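Local coordinates for putative sugar isomerase (Parabacteroides distasonis, PDB 3LMZ), which is a putative sugar isomerase of the xylose isomerase-like TIM-barrel family, its true substrate and reaction still to be established, at residues 189-194 and 231-236; 121-126 and 153-158. All blocks are in the same frame, centred on the assembly; numbering follows the deposited sequence.

Contact 1: residues 189-194 and 231-236; sequences HIKDVT and EYEKDM
Glu231 OE1 takes two donors from the neighbouring strand at once: the ammonium of Lys191 and the ring nitrogen of His189, in a buried setting already dense with acids. Lys191 NZ lies 2.8 Å from Glu231 OE1, a salt bridge made on the anti side of the carboxylate, a little out of its plane. His189 ND1 reaches the same oxygen at 2.9 Å, but this bond is weak, bent to 139° at the hydrogen; the oxygen sits at the edge of the imidazole, whose plane stands 78° from the carboxylate. Lys191 runs alongside Glu231, pointing the same way, and the bend in its chain at chi3 (67°) brings CE to 3.5 Å from Glu231 O. Its ammonium also bridges to Glu233, where NZ is 3.1 Å from Glu233 OE1 and comes from above that carboxylate. The strongest partner of NZ is Asp163, from strand 158-163, with which it forms another salt bridge, so one lysine is set among three acids. The contact joins the C-terminal end of strand 185-193 to the loop leaving its parallel neighbour, strand 227-230, at the rim where TIM barrels carry their active sites. A backbone hydrogen bond from Glu231 N to Ile190 O, 3.1 Å, ties the two segments together. A citrate, probably from the crystallisation liquor, accompanies the acids: Glu231 OE2 is hydrogen-bonded to it, and the side chain of Glu233 also lies close to it.

Contact 2: residues 121-126 and 153-158; sequences KVKEYD and DLDPRI
Val122 CG2 packs 3.7 Å from Asp155 CG and lies 4.0 Å from Ile158 CG1, and these three buried side chains make the tight part of the contact. Arg157 grips the Asp155 carboxylate side-on, NE to Asp155 OD1 at 2.9 Å and NH2 to Asp155 OD2 at 2.9 Å; its chain bends at chi3 (-68°), turning both nitrogens onto the acid. Asp155 OD1 also accepts from Arg157 N, closing an Asx turn. In barrel terms, the loop leading into strand 158-163 is fastened to the helix preceding strand 128-132. The guanidinium has Val122 O over one face, 3.6 Å above its plane. Toward solvent the fit is looser, and exposed side chains reach in by their charged ends: Lys123 NZ comes to the anti lone pair of Asp155 OD2 at 2.8 Å, and Asp126, just past the helix, makes a salt bridge from OD1 to Arg157 NH1 at 2.9 Å, met from above its carboxylate plane. A water joins NH1 to Lys123 O. With an alanine here instead of Asp155, the guanidinium would probably lose its side-on partner, keeping Asp126 and the water, the Asx turn would lose its acceptor, and Lys123 would be left with Asp119.

In the fold
Both contacts belong to one xylose isomerase-like TIM barrel, on opposite sides of the chain's centre, with their own centres 30 Å apart and their nearest atoms about 15 Å apart. They follow one another along the chain, contact 2 closing before contact 1 opens. Strand 158-163 relates them: contact 2 holds the loop that enters it, whereas its far end supplies Asp163 to Lys191 of contact 1, and strand 185-193 pairs alongside it. Contact 1, its centre 12 Å from the chain's centre, meets the bound citrate at the rim that in this fold usually holds the active site; contact 2, its centre 19 Å out, joins a helix to a loop.

Contact 1: residues 189-194 and 231-236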
loop_
_atom_site.group_PDB
_atom_site.type_symbol
_atom_site.label_atom_id
_atom_site.label_comp_id
_atom_site.label_asym_id
_atom_site.label_seq_id
_atom_site.Cartn_x
_atom_site.Cartn_y
_atom_site.Cartn_z
ATOM N N HIS A 189 -10.126 15.323 1.607
ATOM C CA HIS A 189 -10.066 14.097 0.794
ATOM C C HIS A 189 -8.658 14.014 0.229
ATOM O O HIS A 189 -8.219 14.890 -0.563
ATOM C CB HIS A 189 -11.140 14.122 -0.310
ATOM C CG HIS A 189 -12.533 13.952 0.212
ATOM N ND1 HIS A 189 -13.637 13.837 -0.606
ATOM C CD2 HIS A 189 -12.981 13.785 1.480
ATOM C CE1 HIS A 189 -14.715 13.648 0.150
ATOM N NE2 HIS A 189 -14.348 13.607 1.418
ATOM N N ILE A 190 -8.005 12.892 0.537
ATOM C CA ILE A 190 -6.711 12.523 -0.045
ATOM C C ILE A 190 -6.976 11.606 -1.211
ATOM O O ILE A 190 -7.918 10.800 -1.180
ATOM C CB ILE A 190 -5.716 11.931 0.987
ATOM C CG1 ILE A 190 -6.310 10.739 1.736
ATOM C CG2 ILE A 190 -5.293 13.033 2.001
ATOM C CD1 ILE A 190 -5.279 9.958 2.484
ATOM N N LYS A 191 -6.189 11.790 -2.269
ATOM C CA LYS A 191 -6.269 11.032 -3.520
ATOM C C LYS A 191 -5.092 11.548 -4.341
ATOM O O LYS A 191 -4.454 12.570 -3.973
ATOM C CB LYS A 191 -7.602 11.293 -4.271
ATOM C CG LYS A 191 -7.867 12.786 -4.530
ATOM C CD LYS A 191 -9.206 13.049 -5.222
ATOM C CE LYS A 191 -10.378 12.702 -4.340
ATOM N NZ LYS A 191 -11.683 13.243 -4.966
ATOM N N ASP A 192 -4.785 10.801 -5.386
ATOM C CA ASP A 192 -3.759 11.217 -6.298
ATOM C C ASP A 192 -4.287 11.338 -7.728
ATOM O O ASP A 192 -5.278 10.715 -8.082
ATOM C CB ASP A 192 -2.580 10.233 -6.259
ATOM C CG ASP A 192 -1.196 10.893 -6.490
ATOM O OD1 ASP A 192 -1.136 12.068 -6.988
ATOM O OD2 ASP A 192 -0.145 10.155 -6.244
ATOM N N VAL A 193 -3.619 12.120 -8.544
ATOM C CA VAL A 193 -4.024 12.439 -9.924
ATOM C C VAL A 193 -2.812 12.415 -10.845
ATOM O O VAL A 193 -1.689 12.697 -10.415
ATOM C CB VAL A 193 -4.765 13.842 -9.954
ATOM C CG1 VAL A 193 -6.115 13.716 -9.195
ATOM C CG2 VAL A 193 -3.859 15.000 -9.447
ATOM N N THR A 194 -3.049 12.231 -12.156
ATOM C CA THR A 194 -1.956 12.042 -13.126
ATOM C C THR A 194 -1.454 13.374 -13.720
ATOM O O THR A 194 -0.408 13.408 -14.340
ATOM C CB THR A 194 -2.375 11.116 -14.258
ATOM O OG1 THR A 194 -3.483 11.718 -14.954
ATOM C CG2 THR A 194 -2.824 9.741 -13.707
ATOM N N GLU A 231 -10.459 9.129 -0.823
ATOM C CA GLU A 231 -11.554 9.051 -1.797
ATOM C C GLU A 231 -10.982 8.516 -3.094
ATOM O O GLU A 231 -10.412 9.230 -3.925
ATOM C CB GLU A 231 -12.235 10.402 -1.996
ATOM C CG GLU A 231 -13.491 10.290 -2.818
ATOM C CD GLU A 231 -14.317 11.562 -2.799
ATOM O OE1 GLU A 231 -13.775 12.631 -3.214
ATOM O OE2 GLU A 231 -15.489 11.476 -2.394
ATOM N N TYR A 232 -11.073 7.206 -3.230
ATOM C CA TYR A 232 -10.433 6.467 -4.327
ATOM C C TYR A 232 -11.380 6.265 -5.496
ATOM O O TYR A 232 -12.404 5.586 -5.352
ATOM C CB TYR A 232 -9.902 5.094 -3.863
ATOM C CG TYR A 232 -8.998 4.471 -4.862
ATOM C CD1 TYR A 232 -7.762 5.013 -5.073
ATOM C CD2 TYR A 232 -9.348 3.355 -5.555
ATOM C CE1 TYR A 232 -6.879 4.473 -6.076
ATOM C CE2 TYR A 232 -8.470 2.764 -6.507
ATOM C CZ TYR A 232 -7.271 3.365 -6.787
ATOM O OH TYR A 232 -6.413 2.797 -7.719
ATOM N N GLU A 233 -11.095 6.920 -6.641
ATOM C CA GLU A 233 -12.023 7.019 -7.778
ATOM C C GLU A 233 -11.440 6.422 -9.045
ATOM O O GLU A 233 -11.548 6.938 -10.138
ATOM C CB GLU A 233 -12.410 8.485 -8.034
ATOM C CG GLU A 233 -12.975 9.158 -6.775
ATOM C CD GLU A 233 -13.194 10.682 -6.859
ATOM O OE1 GLU A 233 -12.361 11.504 -7.444
ATOM O OE2 GLU A 233 -14.216 11.046 -6.232
ATOM N N LYS A 234 -10.787 5.315 -8.886
ATOM C CA LYS A 234 -10.264 4.507 -9.971
ATOM C C LYS A 234 -10.730 3.081 -9.737
ATOM O O LYS A 234 -10.859 2.651 -8.579
ATOM C CB LYS A 234 -8.749 4.583 -9.944
ATOM C CG LYS A 234 -8.034 3.574 -10.880
ATOM C CD LYS A 234 -6.574 3.827 -10.990
ATOM C CE LYS A 234 -5.837 2.779 -11.888
ATOM N NZ LYS A 234 -4.403 3.201 -12.089
ATOM N N ASP A 235 -11.038 2.314 -10.785
ATOM C CA ASP A 235 -11.431 0.925 -10.693
ATOM C C ASP A 235 -12.589 0.703 -9.689
ATOM O O ASP A 235 -12.567 -0.194 -8.859
ATOM C CB ASP A 235 -10.242 0.059 -10.294
ATOM C CG ASP A 235 -9.168 0.023 -11.357
ATOM O OD1 ASP A 235 -9.466 0.143 -12.579
ATOM O OD2 ASP A 235 -7.986 -0.132 -10.985
HETATM N N MSE A 236 -13.576 1.608 -9.703
HETATM C CA MSE A 236 -14.544 1.671 -8.622
HETATM C C MSE A 236 -15.454 0.435 -8.522
HETATM O O MSE A 236 -16.065 0.240 -7.477
HETATM C CB MSE A 236 -15.402 2.952 -8.708
HETATM C CG MSE A 236 -14.566 4.223 -8.646
HETATM SE SE MSE A 236 -15.594 5.782 -8.293
HETATM C CE MSE A 236 -15.751 5.536 -6.393
#

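Contact 2: residues 121-126 and 153-158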
loop_
_atom_site.group_PDB
_atom_site.type_symbol
_atom_site.label_atom_id
_atom_site.label_comp_id
_atom_site.label_asym_id
_atom_site.label_seq_id
_atom_site.Cartn_x
_atom_site.Cartn_y
_atom_site.Cartn_z
ATOM N N LYS A 121 -27.842 27.817 10.113
ATOM C CA LYS A 121 -27.933 26.469 10.662
ATOM C C LYS A 121 -26.684 26.079 11.489
ATOM O O LYS A 121 -26.849 25.477 12.560
ATOM C CB LYS A 121 -28.223 25.455 9.536
ATOM C CG LYS A 121 -29.679 25.546 9.026
ATOM C CD LYS A 121 -30.631 24.865 10.026
ATOM C CE LYS A 121 -32.090 25.111 9.776
ATOM N NZ LYS A 121 -32.926 24.241 10.704
ATOM N N VAL A 122 -25.499 26.545 11.095
ATOM C CA VAL A 122 -24.355 26.255 11.920
ATOM C C VAL A 122 -24.500 26.971 13.254
ATOM O O VAL A 122 -24.061 26.408 14.270
ATOM C CB VAL A 122 -22.926 26.529 11.298
ATOM C CG1 VAL A 122 -22.671 25.691 10.042
ATOM C CG2 VAL A 122 -22.697 27.970 10.966
ATOM N N LYS A 123 -25.142 28.156 13.312
ATOM C CA LYS A 123 -25.392 28.841 14.588
ATOM C C LYS A 123 -26.397 28.089 15.455
ATOM O O LYS A 123 -26.241 27.986 16.658
ATOM C CB LYS A 123 -25.884 30.259 14.302
ATOM C CG LYS A 123 -24.772 31.172 13.795
ATOM C CD LYS A 123 -25.307 32.559 13.405
ATOM C CE LYS A 123 -24.218 33.606 13.265
ATOM N NZ LYS A 123 -23.160 33.323 12.194
ATOM N N GLU A 124 -27.439 27.563 14.821
ATOM C CA GLU A 124 -28.493 26.859 15.510
ATOM C C GLU A 124 -27.984 25.572 16.137
ATOM O O GLU A 124 -28.352 25.210 17.272
ATOM C CB GLU A 124 -29.638 26.569 14.537
ATOM C CG GLU A 124 -30.743 25.758 15.149
ATOM C CD GLU A 124 -31.852 25.368 14.211
ATOM O OE1 GLU A 124 -31.767 25.661 12.999
ATOM O OE2 GLU A 124 -32.832 24.725 14.683
ATOM N N TYR A 125 -27.134 24.832 15.439
ATOM C CA TYR A 125 -26.723 23.485 15.828
ATOM C C TYR A 125 -25.312 23.409 16.436
ATOM O O TYR A 125 -24.962 22.407 17.067
ATOM C CB TYR A 125 -26.781 22.521 14.645
ATOM C CG TYR A 125 -28.139 22.065 14.290
ATOM C CD1 TYR A 125 -28.967 22.882 13.535
ATOM C CD2 TYR A 125 -28.630 20.841 14.710
ATOM C CE1 TYR A 125 -30.251 22.493 13.218
ATOM C CE2 TYR A 125 -29.900 20.413 14.386
ATOM C CZ TYR A 125 -30.728 21.247 13.647
ATOM O OH TYR A 125 -32.008 20.843 13.347
ATOM N N ASP A 126 -24.507 24.437 16.242
ATOM C CA ASP A 126 -23.091 24.453 16.614
ATOM C C ASP A 126 -22.346 23.270 15.978
ATOM O O ASP A 126 -21.671 22.485 16.663
ATOM C CB ASP A 126 -22.892 24.421 18.131
ATOM C CG ASP A 126 -21.435 24.690 18.537
ATOM O OD1 ASP A 126 -20.604 25.316 17.763
ATOM O OD2 ASP A 126 -21.094 24.290 19.685
ATOM N N ASP A 153 -16.168 35.642 4.980
ATOM C CA ASP A 153 -16.909 36.638 5.712
ATOM C C ASP A 153 -18.103 36.090 6.499
ATOM O O ASP A 153 -18.835 36.872 7.136
ATOM C CB ASP A 153 -17.369 37.753 4.766
ATOM C CG ASP A 153 -16.248 38.653 4.312
ATOM O OD1 ASP A 153 -15.164 38.704 4.952
ATOM O OD2 ASP A 153 -16.461 39.330 3.261
ATOM N N LEU A 154 -18.322 34.772 6.404
ATOM C CA LEU A 154 -19.430 34.115 7.057
ATOM C C LEU A 154 -18.966 33.453 8.376
ATOM O O LEU A 154 -17.820 33.607 8.785
ATOM C CB LEU A 154 -20.077 33.088 6.131
ATOM C CG LEU A 154 -20.590 33.661 4.796
ATOM C CD1 LEU A 154 -21.240 32.547 3.996
ATOM C CD2 LEU A 154 -21.547 34.879 5.034
ATOM N N ASP A 155 -19.842 32.720 9.023
ATOM C CA ASP A 155 -19.537 32.136 10.307
ATOM C C ASP A 155 -18.219 31.318 10.210
ATOM O O ASP A 155 -17.994 30.609 9.221
ATOM C CB ASP A 155 -20.678 31.192 10.686
ATOM C CG ASP A 155 -20.635 30.756 12.121
ATOM O OD1 ASP A 155 -19.754 29.910 12.429
ATOM O OD2 ASP A 155 -21.437 31.290 12.940
ATOM N N PRO A 156 -17.376 31.406 11.253
ATOM C CA PRO A 156 -16.118 30.670 11.276
ATOM C C PRO A 156 -16.251 29.152 11.144
ATOM O O PRO A 156 -15.263 28.472 10.793
ATOM C CB PRO A 156 -15.557 31.024 12.629
ATOM C CG PRO A 156 -16.109 32.298 12.955
ATOM C CD PRO A 156 -17.486 32.340 12.384
ATOM N N ARG A 157 -17.438 28.585 11.449
ATOM C CA ARG A 157 -17.681 27.163 11.342
ATOM C C ARG A 157 -17.980 26.620 9.927
ATOM O O ARG A 157 -18.152 25.430 9.755
ATOM C CB ARG A 157 -18.773 26.772 12.333
ATOM C CG ARG A 157 -18.364 26.870 13.797
ATOM C CD ARG A 157 -19.548 26.843 14.722
ATOM N NE ARG A 157 -20.354 28.060 14.585
ATOM C CZ ARG A 157 -21.288 28.453 15.434
ATOM N NH1 ARG A 157 -21.573 27.758 16.539
ATOM N NH2 ARG A 157 -21.934 29.611 15.232
ATOM N N ILE A 158 -18.030 27.518 8.936
ATOM C CA ILE A 158 -18.201 27.165 7.557
ATOM C C ILE A 158 -16.853 27.233 6.845
ATOM O O ILE A 158 -16.146 28.212 6.888
ATOM C CB ILE A 158 -19.181 28.064 6.831
ATOM C CG1 ILE A 158 -20.530 28.135 7.551
ATOM C CG2 ILE A 158 -19.342 27.534 5.424
ATOM C CD1 ILE A 158 -21.531 29.178 6.970
HETATM O O HOH W 1 -23.995 28.213 18.162
#